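Local coordinates for protein diguanylate cyclase (Vibrio cholerae serotype O1, PDB 6EIB) that makes the second messenger c-di-GMP from two molecules of GTP through its magnesium-dependent GGDEF domain and takes part in biofilm formation, at residues 34-48 with 111-123. Sequence-based numbering, arbitrary orientation.
Sequences ISIDIDNFKLINDQF and FEQNEHIYLCAGV. With EDO (1,2-ethanediol), chain K.
The ring of Phe48 lies between Phe111, whose CD2 sits 3.7 Å above the ring plane, offset toward the rim, and its neighbour Gln47, whose CG covers the opposite face; at the edge lie Ile44 O and the Gln113 amide, whose OE1 is 3.6 Å from Phe48 CE1. With CG anti to its carbonyl carbon (chi1 -61°), Phe48 sets its ring against Phe111. The two phenyl planes are inclined at 40°, an oblique pairing that fastens the end of helix 41-48 to the loop leading into strand 119-125 of the GGDEF domain. A water bridges Gln47 NE2 and Gln113 OE1. Further in, Ile44 and Ile117 meet tip to tip through their CD1 methyls, 3.9 Å apart; Ile117 also touches Val56 of helix 50-67.

The two segments then pair as antiparallel neighbours in the central sheet. Ile34, Ile36 and Ile38 share one face with Leu119, Ala121 and Val123. On the other lie Ser35, Cys120 and Asp37, which together with Ile38 and Glu80 probably binds magnesium, as in related cyclases. Beyond the Ile38-Leu119 pair, Asp39 N donates to Tyr118 O at 2.7 Å. Asn153 N bonds to Asp39 OD2, and both carboxylate oxygens, OD1 and OD2, lie 3.7 Å from Cys120 SG.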
ATOM      1  N   ILE A  34       0.158  -4.021   3.341  1.00 20.72           N
ATOM      2  CA  ILE A  34      -0.763  -2.880   3.102  1.00 18.47           C
ATOM      3  C   ILE A  34      -1.072  -2.773   1.641  1.00 18.38           C
ATOM      4  O   ILE A  34      -0.155  -2.699   0.824  1.00 18.65           O
ATOM      5  CB  ILE A  34      -0.158  -1.518   3.523  1.00 18.84           C
ATOM      6  CG1 ILE A  34       0.300  -1.538   4.985  1.00 19.80           C
ATOM      7  CG2 ILE A  34      -1.214  -0.391   3.298  1.00 17.95           C
ATOM      8  CD1 ILE A  34       1.308  -0.352   5.351  1.00 17.87           C
ATOM      9  N   SER A  35      -2.356  -2.731   1.313  1.00 18.82           N
ATOM     10  CA  SER A  35      -2.805  -2.511  -0.047  1.00 19.80           C
ATOM     11  C   SER A  35      -3.342  -1.111  -0.175  1.00 20.27           C
ATOM     12  O   SER A  35      -4.146  -0.697   0.646  1.00 21.77           O
ATOM     13  CB  SER A  35      -3.924  -3.497  -0.435  1.00 20.44           C
ATOM     14  OG  SER A  35      -3.439  -4.823  -0.408  1.00 20.12           O
ATOM     15  N   ILE A  36      -2.874  -0.374  -1.167  1.00 20.61           N
ATOM     16  CA  ILE A  36      -3.236   1.031  -1.318  1.00 20.72           C
ATOM     17  C   ILE A  36      -3.769   1.252  -2.692  1.00 22.04           C
ATOM     18  O   ILE A  36      -3.239   0.699  -3.636  1.00 21.75           O
ATOM     19  CB  ILE A  36      -2.021   1.957  -1.067  1.00 22.86           C
ATOM     20  CG1 ILE A  36      -1.696   1.975   0.421  1.00 22.51           C
ATOM     21  CG2 ILE A  36      -2.318   3.400  -1.544  1.00 23.68           C
ATOM     22  CD1 ILE A  36      -0.381   2.685   0.757  1.00 24.05           C
ATOM     23  N   ASP A  37      -4.866   2.005  -2.809  1.00 23.97           N
ATOM     24  CA  ASP A  37      -5.360   2.375  -4.118  1.00 23.92           C
ATOM     25  C   ASP A  37      -5.623   3.879  -4.102  1.00 21.18           C
ATOM     26  O   ASP A  37      -6.272   4.402  -3.208  1.00 21.36           O
ATOM     27  CB  ASP A  37      -6.620   1.588  -4.484  1.00 30.17           C
ATOM     28  CG  ASP A  37      -6.961   1.693  -5.973  1.00 37.13           C
ATOM     29  OD1 ASP A  37      -6.199   1.142  -6.806  1.00 41.67           O
ATOM     30  OD2 ASP A  37      -8.022   2.247  -6.312  1.00 38.37           O
ATOM     31  N   ILE A  38      -5.090   4.556  -5.101  1.00 20.36           N
ATOM     32  CA  ILE A  38      -5.292   5.982  -5.245  1.00 21.80           C
ATOM     33  C   ILE A  38      -6.714   6.269  -5.725  1.00 21.66           C
ATOM     34  O   ILE A  38      -7.183   5.645  -6.704  1.00 20.38           O
ATOM     35  CB  ILE A  38      -4.286   6.564  -6.220  1.00 22.93           C
ATOM     36  CG1 ILE A  38      -2.855   6.320  -5.672  1.00 23.31           C
ATOM     37  CG2 ILE A  38      -4.581   8.063  -6.455  1.00 23.47           C
ATOM     38  CD1 ILE A  38      -1.747   6.678  -6.670  1.00 24.64           C
ATOM     39  N   ASP A  39      -7.395   7.188  -5.041  1.00 23.09           N
ATOM     40  CA  ASP A  39      -8.788   7.526  -5.391  1.00 26.09           C
ATOM     41  C   ASP A  39      -8.823   8.395  -6.625  1.00 28.52           C
ATOM     42  O   ASP A  39      -8.022   9.320  -6.740  1.00 29.43           O
ATOM     43  CB  ASP A  39      -9.498   8.261  -4.239  1.00 27.02           C
ATOM     44  CG  ASP A  39      -9.739   7.370  -3.015  1.00 27.24           C
ATOM     45  OD1 ASP A  39     -10.380   6.315  -3.197  1.00 26.82           O
ATOM     46  OD2 ASP A  39      -9.263   7.725  -1.880  1.00 27.21           O
ATOM     47  N   ASN A  40      -9.747   8.101  -7.538  1.00 29.25           N
ATOM     48  CA  ASN A  40      -9.935   8.907  -8.742  1.00 31.75           C
ATOM     49  C   ASN A  40      -8.697   9.173  -9.577  1.00 31.18           C
ATOM     50  O   ASN A  40      -8.536  10.281 -10.120  1.00 29.64           O
ATOM     51  CB  ASN A  40     -10.559  10.262  -8.379  1.00 34.15           C
ATOM     52  CG  ASN A  40     -11.871  10.111  -7.675  1.00 36.11           C
ATOM     53  OD1 ASN A  40     -12.058  10.614  -6.580  1.00 36.90           O
ATOM     54  ND2 ASN A  40     -12.801   9.403  -8.307  1.00 39.17           N
ATOM     55  N   PHE A  41      -7.842   8.161  -9.694  1.00 29.56           N
ATOM     56  CA  PHE A  41      -6.587   8.317 -10.406  1.00 29.71           C
ATOM     57  C   PHE A  41      -6.853   8.483 -11.890  1.00 30.38           C
ATOM     58  O   PHE A  41      -6.131   9.214 -12.576  1.00 30.40           O
ATOM     59  CB  PHE A  41      -5.657   7.103 -10.166  1.00 29.09           C
ATOM     60  CG  PHE A  41      -4.251   7.325 -10.634  1.00 30.87           C
ATOM     61  CD1 PHE A  41      -3.439   8.283 -10.009  1.00 31.33           C
ATOM     62  CD2 PHE A  41      -3.731   6.598 -11.700  1.00 32.01           C
ATOM     63  CE1 PHE A  41      -2.131   8.504 -10.448  1.00 31.07           C
ATOM     64  CE2 PHE A  41      -2.414   6.808 -12.145  1.00 32.88           C
ATOM     65  CZ  PHE A  41      -1.621   7.767 -11.518  1.00 32.54           C
ATOM     66  N   LYS A  42      -7.886   7.806 -12.390  1.00 31.07           N
ATOM     67  CA  LYS A  42      -8.274   7.985 -13.781  1.00 34.55           C
ATOM     68  C   LYS A  42      -8.678   9.434 -14.046  1.00 34.81           C
ATOM     69  O   LYS A  42      -8.257  10.012 -15.040  1.00 36.56           O
ATOM     70  CB  LYS A  42      -9.414   7.049 -14.154  1.00 36.64           C
ATOM     71  CG  LYS A  42      -9.024   5.599 -14.057  1.00 37.31           C
ATOM     72  CD  LYS A  42     -10.166   4.699 -14.505  1.00 40.68           C
ATOM     73  CE  LYS A  42      -9.850   3.269 -14.144  1.00 41.63           C
ATOM     74  NZ  LYS A  42     -10.038   3.114 -12.662  1.00 41.47           N
ATOM     75  N   LEU A  43      -9.459  10.035 -13.153  1.00 35.31           N
ATOM     76  CA  LEU A  43      -9.826  11.458 -13.329  1.00 36.65           C
ATOM     77  C   LEU A  43      -8.583  12.335 -13.339  1.00 37.48           C
ATOM     78  O   LEU A  43      -8.484  13.276 -14.135  1.00 39.52           O
ATOM     79  CB  LEU A  43     -10.785  11.935 -12.234  1.00 36.34           C
ATOM     80  CG  LEU A  43     -10.961  13.477 -12.225  1.00 57.70           C
ATOM     81  CD1 LEU A  43     -11.652  14.042 -13.484  1.00 59.24           C
ATOM     82  CD2 LEU A  43     -11.608  14.034 -10.938  1.00 57.27           C
ATOM     83  N   ILE A  44      -7.609  12.022 -12.489  1.00 37.24           N
ATOM     84  CA  ILE A  44      -6.369  12.811 -12.480  1.00 36.86           C
ATOM     85  C   ILE A  44      -5.642  12.745 -13.833  1.00 37.52           C
ATOM     86  O   ILE A  44      -5.179  13.773 -14.344  1.00 39.32           O
ATOM     87  CB  ILE A  44      -5.424  12.361 -11.363  1.00 35.51           C
ATOM     88  CG1 ILE A  44      -6.006  12.747  -9.997  1.00 34.88           C
ATOM     89  CG2 ILE A  44      -4.050  13.010 -11.538  1.00 35.78           C
ATOM     90  CD1 ILE A  44      -6.173  14.283  -9.779  1.00 41.38           C
ATOM     91  N   ASN A  45      -5.549  11.557 -14.425  1.00 36.62           N
ATOM     92  CA  ASN A  45      -4.892  11.437 -15.725  1.00 37.71           C
ATOM     93  C   ASN A  45      -5.706  12.087 -16.842  1.00 38.81           C
ATOM     94  O   ASN A  45      -5.140  12.756 -17.707  1.00 40.39           O
ATOM     95  CB  ASN A  45      -4.604   9.961 -16.052  1.00 38.32           C
ATOM     96  CG  ASN A  45      -3.425   9.412 -15.246  1.00 37.56           C
ATOM     97  OD1 ASN A  45      -2.267   9.491 -15.668  1.00 37.93           O
ATOM     98  ND2 ASN A  45      -3.717   8.885 -14.063  1.00 36.29           N
ATOM     99  N   ASP A  46      -7.029  11.950 -16.789  1.00 38.99           N
ATOM    100  CA  ASP A  46      -7.911  12.572 -17.790  1.00 41.55           C
ATOM    101  C   ASP A  46      -7.772  14.079 -17.795  1.00 42.85           C
ATOM    102  O   ASP A  46      -7.741  14.691 -18.852  1.00 44.60           O
ATOM    103  CB  ASP A  46      -9.371  12.210 -17.519  1.00 41.85           C
ATOM    104  CG  ASP A  46      -9.676  10.764 -17.816  1.00 43.60           C
ATOM    105  OD1 ASP A  46      -8.843  10.091 -18.473  1.00 44.29           O
ATOM    106  OD2 ASP A  46     -10.708  10.285 -17.294  1.00 43.84           O
ATOM    107  N   GLN A  47      -7.631  14.667 -16.612  1.00 43.20           N
ATOM    108  CA  GLN A  47      -7.620  16.126 -16.487  1.00 45.09           C
ATOM    109  C   GLN A  47      -6.221  16.740 -16.570  1.00 46.35           C
ATOM    110  O   GLN A  47      -6.059  17.843 -17.096  1.00 49.49           O
ATOM    111  CB  GLN A  47      -8.244  16.554 -15.151  1.00 44.29           C
ATOM    112  CG  GLN A  47      -8.255  18.079 -14.943  1.00 45.99           C
ATOM    113  CD  GLN A  47      -8.717  18.507 -13.551  1.00 44.98           C
ATOM    114  OE1 GLN A  47      -8.997  17.667 -12.687  1.00 43.97           O
ATOM    115  NE2 GLN A  47      -8.811  19.819 -13.336  1.00 45.75           N
ATOM    116  N   PHE A  48      -5.201  16.001 -16.156  1.00 44.10           N
ATOM    117  CA  PHE A  48      -3.863  16.568 -16.113  1.00 44.10           C
ATOM    118  C   PHE A  48      -2.878  15.854 -17.015  1.00 45.02           C
ATOM    119  O   PHE A  48      -1.795  16.372 -17.280  1.00 47.04           O
ATOM    120  CB  PHE A  48      -3.315  16.527 -14.677  1.00 42.81           C
ATOM    121  CG  PHE A  48      -4.129  17.307 -13.701  1.00 42.00           C
ATOM    122  CD1 PHE A  48      -3.917  18.671 -13.535  1.00 42.63           C
ATOM    123  CD2 PHE A  48      -5.118  16.679 -12.951  1.00 40.65           C
ATOM    124  CE1 PHE A  48      -4.674  19.399 -12.635  1.00 41.86           C
ATOM    125  CE2 PHE A  48      -5.890  17.399 -12.051  1.00 40.43           C
ATOM    126  CZ  PHE A  48      -5.669  18.763 -11.897  1.00 41.01           C
ATOM    127  N   PHE A 111       0.451  20.140  -8.182  1.00 30.16           N
ATOM    128  CA  PHE A 111       0.309  20.917  -9.407  1.00 34.03           C
ATOM    129  C   PHE A 111      -0.018  22.393  -9.137  1.00 32.70           C
ATOM    130  O   PHE A 111      -0.351  22.765  -8.013  1.00 36.93           O
ATOM    131  CB  PHE A 111      -0.779  20.331 -10.317  1.00 33.87           C
ATOM    132  CG  PHE A 111      -0.772  18.821 -10.400  1.00 34.64           C
ATOM    133  CD1 PHE A 111       0.420  18.111 -10.505  1.00 35.79           C
ATOM    134  CD2 PHE A 111      -1.974  18.112 -10.364  1.00 34.49           C
ATOM    135  CE1 PHE A 111       0.415  16.701 -10.586  1.00 34.99           C
ATOM    136  CE2 PHE A 111      -1.983  16.717 -10.439  1.00 33.95           C
ATOM    137  CZ  PHE A 111      -0.782  16.024 -10.542  1.00 33.37           C
ATOM    138  N   GLU A 112       0.160  23.215 -10.159  1.00 34.27           N
ATOM    139  CA  GLU A 112      -0.143  24.642 -10.070  1.00 35.69           C
ATOM    140  C   GLU A 112      -1.449  24.962  -9.344  1.00 38.17           C
ATOM    141  O   GLU A 112      -1.557  26.015  -8.701  1.00 35.86           O
ATOM    142  CB  GLU A 112      -0.151  25.269 -11.470  1.00 37.25           C
ATOM    143  CG  GLU A 112      -0.194  26.810 -11.464  1.00 39.15           C
ATOM    144  CD  GLU A 112      -1.607  27.364 -11.313  1.00 38.82           C
ATOM    145  OE1 GLU A 112      -1.743  28.535 -10.903  1.00 40.05           O
ATOM    146  OE2 GLU A 112      -2.584  26.622 -11.600  1.00 37.50           O
ATOM    147  N   GLN A 113      -2.461  24.104  -9.452  1.00 33.37           N
ATOM    148  CA  GLN A 113      -3.702  24.473  -8.784  1.00 43.78           C
ATOM    149  C   GLN A 113      -3.909  23.845  -7.418  1.00 31.69           C
ATOM    150  O   GLN A 113      -5.024  23.889  -6.896  1.00 32.50           O
ATOM    151  CB  GLN A 113      -4.909  24.194  -9.686  1.00 44.46           C
ATOM    152  CG  GLN A 113      -5.186  22.750 -10.023  1.00 44.38           C
ATOM    153  CD  GLN A 113      -6.277  22.682 -11.077  1.00 46.89           C
ATOM    154  OE1 GLN A 113      -5.982  22.734 -12.272  1.00 48.41           O
ATOM    155  NE2 GLN A 113      -7.539  22.606 -10.644  1.00 46.47           N
ATOM    156  N   ASN A 114      -2.841  23.305  -6.818  1.00 31.34           N
ATOM    157  CA  ASN A 114      -2.933  22.757  -5.469  1.00 32.95           C
ATOM    158  C   ASN A 114      -4.075  21.757  -5.359  1.00 32.56           C
ATOM    159  O   ASN A 114      -4.883  21.805  -4.440  1.00 31.33           O
ATOM    160  CB  ASN A 114      -3.121  23.858  -4.442  1.00 31.54           C
ATOM    161  CG  ASN A 114      -1.954  24.805  -4.409  1.00 38.22           C
ATOM    162  OD1 ASN A 114      -0.798  24.378  -4.460  1.00 33.38           O
ATOM    163  ND2 ASN A 114      -2.245  26.108  -4.349  1.00 39.70           N
ATOM    164  N   GLU A 115      -4.111  20.830  -6.292  1.00 33.81           N
ATOM    165  CA  GLU A 115      -5.113  19.777  -6.299  1.00 33.45           C
ATOM    166  C   GLU A 115      -4.849  18.802  -5.163  1.00 32.87           C
ATOM    167  O   GLU A 115      -3.690  18.443  -4.908  1.00 33.12           O
ATOM    168  CB  GLU A 115      -5.074  19.054  -7.639  1.00 35.44           C
ATOM    169  CG  GLU A 115      -6.087  17.938  -7.798  1.00 37.35           C
ATOM    170  CD  GLU A 115      -7.454  18.452  -8.229  1.00 40.97           C
ATOM    171  OE1 GLU A 115      -7.612  19.687  -8.372  1.00 42.27           O
ATOM    172  OE2 GLU A 115      -8.352  17.604  -8.456  1.00 43.28           O
ATOM    173  N   HIS A 116      -5.902  18.378  -4.458  1.00 30.55           N
ATOM    174  CA  HIS A 116      -5.692  17.374  -3.421  1.00 29.19           C
ATOM    175  C   HIS A 116      -6.153  16.004  -3.909  1.00 26.91           C
ATOM    176  O   HIS A 116      -7.181  15.870  -4.586  1.00 26.45           O
ATOM    177  CB  HIS A 116      -6.385  17.761  -2.109  1.00 28.71           C
ATOM    178  CG  HIS A 116      -5.678  18.866  -1.379  1.00 28.69           C
ATOM    179  ND1 HIS A 116      -4.666  18.631  -0.470  1.00 28.33           N
ATOM    180  CD2 HIS A 116      -5.817  20.206  -1.453  1.00 31.87           C
ATOM    181  CE1 HIS A 116      -4.220  19.783  -0.006  1.00 31.56           C
ATOM    182  NE2 HIS A 116      -4.896  20.761  -0.583  1.00 31.93           N
ATOM    183  N   ILE A 117      -5.310  15.010  -3.665  1.00 24.70           N
ATOM    184  CA  ILE A 117      -5.560  13.643  -4.103  1.00 24.32           C
ATOM    185  C   ILE A 117      -5.559  12.737  -2.872  1.00 23.96           C
ATOM    186  O   ILE A 117      -4.799  12.977  -1.926  1.00 23.39           O
ATOM    187  CB  ILE A 117      -4.496  13.188  -5.134  1.00 23.79           C
ATOM    188  CG1 ILE A 117      -4.346  14.243  -6.222  1.00 26.58           C
ATOM    189  CG2 ILE A 117      -4.846  11.831  -5.784  1.00 21.95           C
ATOM    190  CD1 ILE A 117      -3.253  13.913  -7.244  1.00 28.29           C
ATOM    191  N   TYR A 118      -6.368  11.679  -2.903  1.00 21.55           N
ATOM    192  CA  TYR A 118      -6.594  10.838  -1.732  1.00 20.39           C
ATOM    193  C   TYR A 118      -6.355   9.357  -2.079  1.00 20.06           C
ATOM    194  O   TYR A 118      -6.326   8.978  -3.255  1.00 20.15           O
ATOM    195  CB  TYR A 118      -8.040  11.051  -1.198  1.00 23.06           C
ATOM    196  CG  TYR A 118      -8.374  12.504  -0.913  1.00 23.95           C
ATOM    197  CD1 TYR A 118      -8.099  13.057   0.333  1.00 23.94           C
ATOM    198  CD2 TYR A 118      -8.921  13.338  -1.895  1.00 24.50           C
ATOM    199  CE1 TYR A 118      -8.377  14.398   0.608  1.00 25.63           C
ATOM    200  CE2 TYR A 118      -9.180  14.720  -1.619  1.00 24.65           C
ATOM    201  CZ  TYR A 118      -8.908  15.211  -0.368  1.00 25.13           C
ATOM    202  OH  TYR A 118      -9.145  16.534  -0.033  1.00 28.71           O
ATOM    203  N   LEU A 119      -6.208   8.521  -1.058  1.00 19.53           N
ATOM    204  CA  LEU A 119      -6.017   7.098  -1.288  1.00 19.64           C
ATOM    205  C   LEU A 119      -6.804   6.335  -0.244  1.00 20.94           C
ATOM    206  O   LEU A 119      -7.236   6.928   0.741  1.00 22.99           O
ATOM    207  CB  LEU A 119      -4.504   6.746  -1.248  1.00 18.98           C
ATOM    208  CG  LEU A 119      -3.682   6.956   0.032  1.00 20.06           C
ATOM    209  CD1 LEU A 119      -3.859   5.800   1.026  1.00 19.58           C
ATOM    210  CD2 LEU A 119      -2.205   7.128  -0.330  1.00 19.34           C
ATOM    211  N   CYS A 120      -7.026   5.038  -0.458  1.00 20.78           N
ATOM    212  CA  CYS A 120      -7.590   4.186   0.589  1.00 19.09           C
ATOM    213  C   CYS A 120      -6.576   3.097   0.828  1.00 18.47           C
ATOM    214  O   CYS A 120      -5.761   2.841  -0.046  1.00 18.27           O
ATOM    215  CB  CYS A 120      -8.926   3.556   0.191  1.00 17.18           C
ATOM    216  SG  CYS A 120     -10.273   4.790   0.134  1.00 23.85           S
ATOM    217  N   ALA A 121      -6.657   2.439   1.977  1.00 18.85           N
ATOM    218  CA  ALA A 121      -5.690   1.392   2.280  1.00 18.95           C
ATOM    219  C   ALA A 121      -6.381   0.291   3.032  1.00 20.76           C
ATOM    220  O   ALA A 121      -7.308   0.546   3.820  1.00 22.44           O
ATOM    221  CB  ALA A 121      -4.484   1.963   3.123  1.00 17.08           C
ATOM    222  N   GLY A 122      -5.957  -0.943   2.772  1.00 19.61           N
ATOM    223  CA  GLY A 122      -6.444  -2.055   3.563  1.00 18.98           C
ATOM    224  C   GLY A 122      -5.200  -2.720   4.153  1.00 18.22           C
ATOM    225  O   GLY A 122      -4.158  -2.786   3.484  1.00 17.57           O
ATOM    226  N   VAL A 123      -5.313  -3.235   5.367  1.00 18.67           N
ATOM    227  CA  VAL A 123      -4.156  -3.820   6.074  1.00 19.39           C
ATOM    228  C   VAL A 123      -4.411  -5.219   6.635  1.00 19.62           C
ATOM    229  O   VAL A 123      -5.450  -5.491   7.238  1.00 21.28           O
ATOM    230  CB  VAL A 123      -3.744  -2.938   7.254  1.00 19.15           C
ATOM    231  CG1 VAL A 123      -2.446  -3.449   7.864  1.00 19.54           C
ATOM    232  CG2 VAL A 123      -3.632  -1.479   6.816  1.00 18.73           C
TER
HETATM  233  C1  EDO K 207     -10.809  15.227  -6.934  1.00 49.26           C
HETATM  234  O1  EDO K 207     -11.290  14.924  -5.613  1.00 49.30           O
HETATM  235  C2  EDO K 207      -9.683  14.262  -7.295  1.00 49.34           C
HETATM  236  O2  EDO K 207      -8.655  14.251  -6.284  1.00 48.37           O
HETATM  237  O   HOH W   1      -8.355  11.723  -5.160  1.00 22.16           O
HETATM  238  O   HOH W   2      -7.152  21.553 -14.962  1.00 48.94           O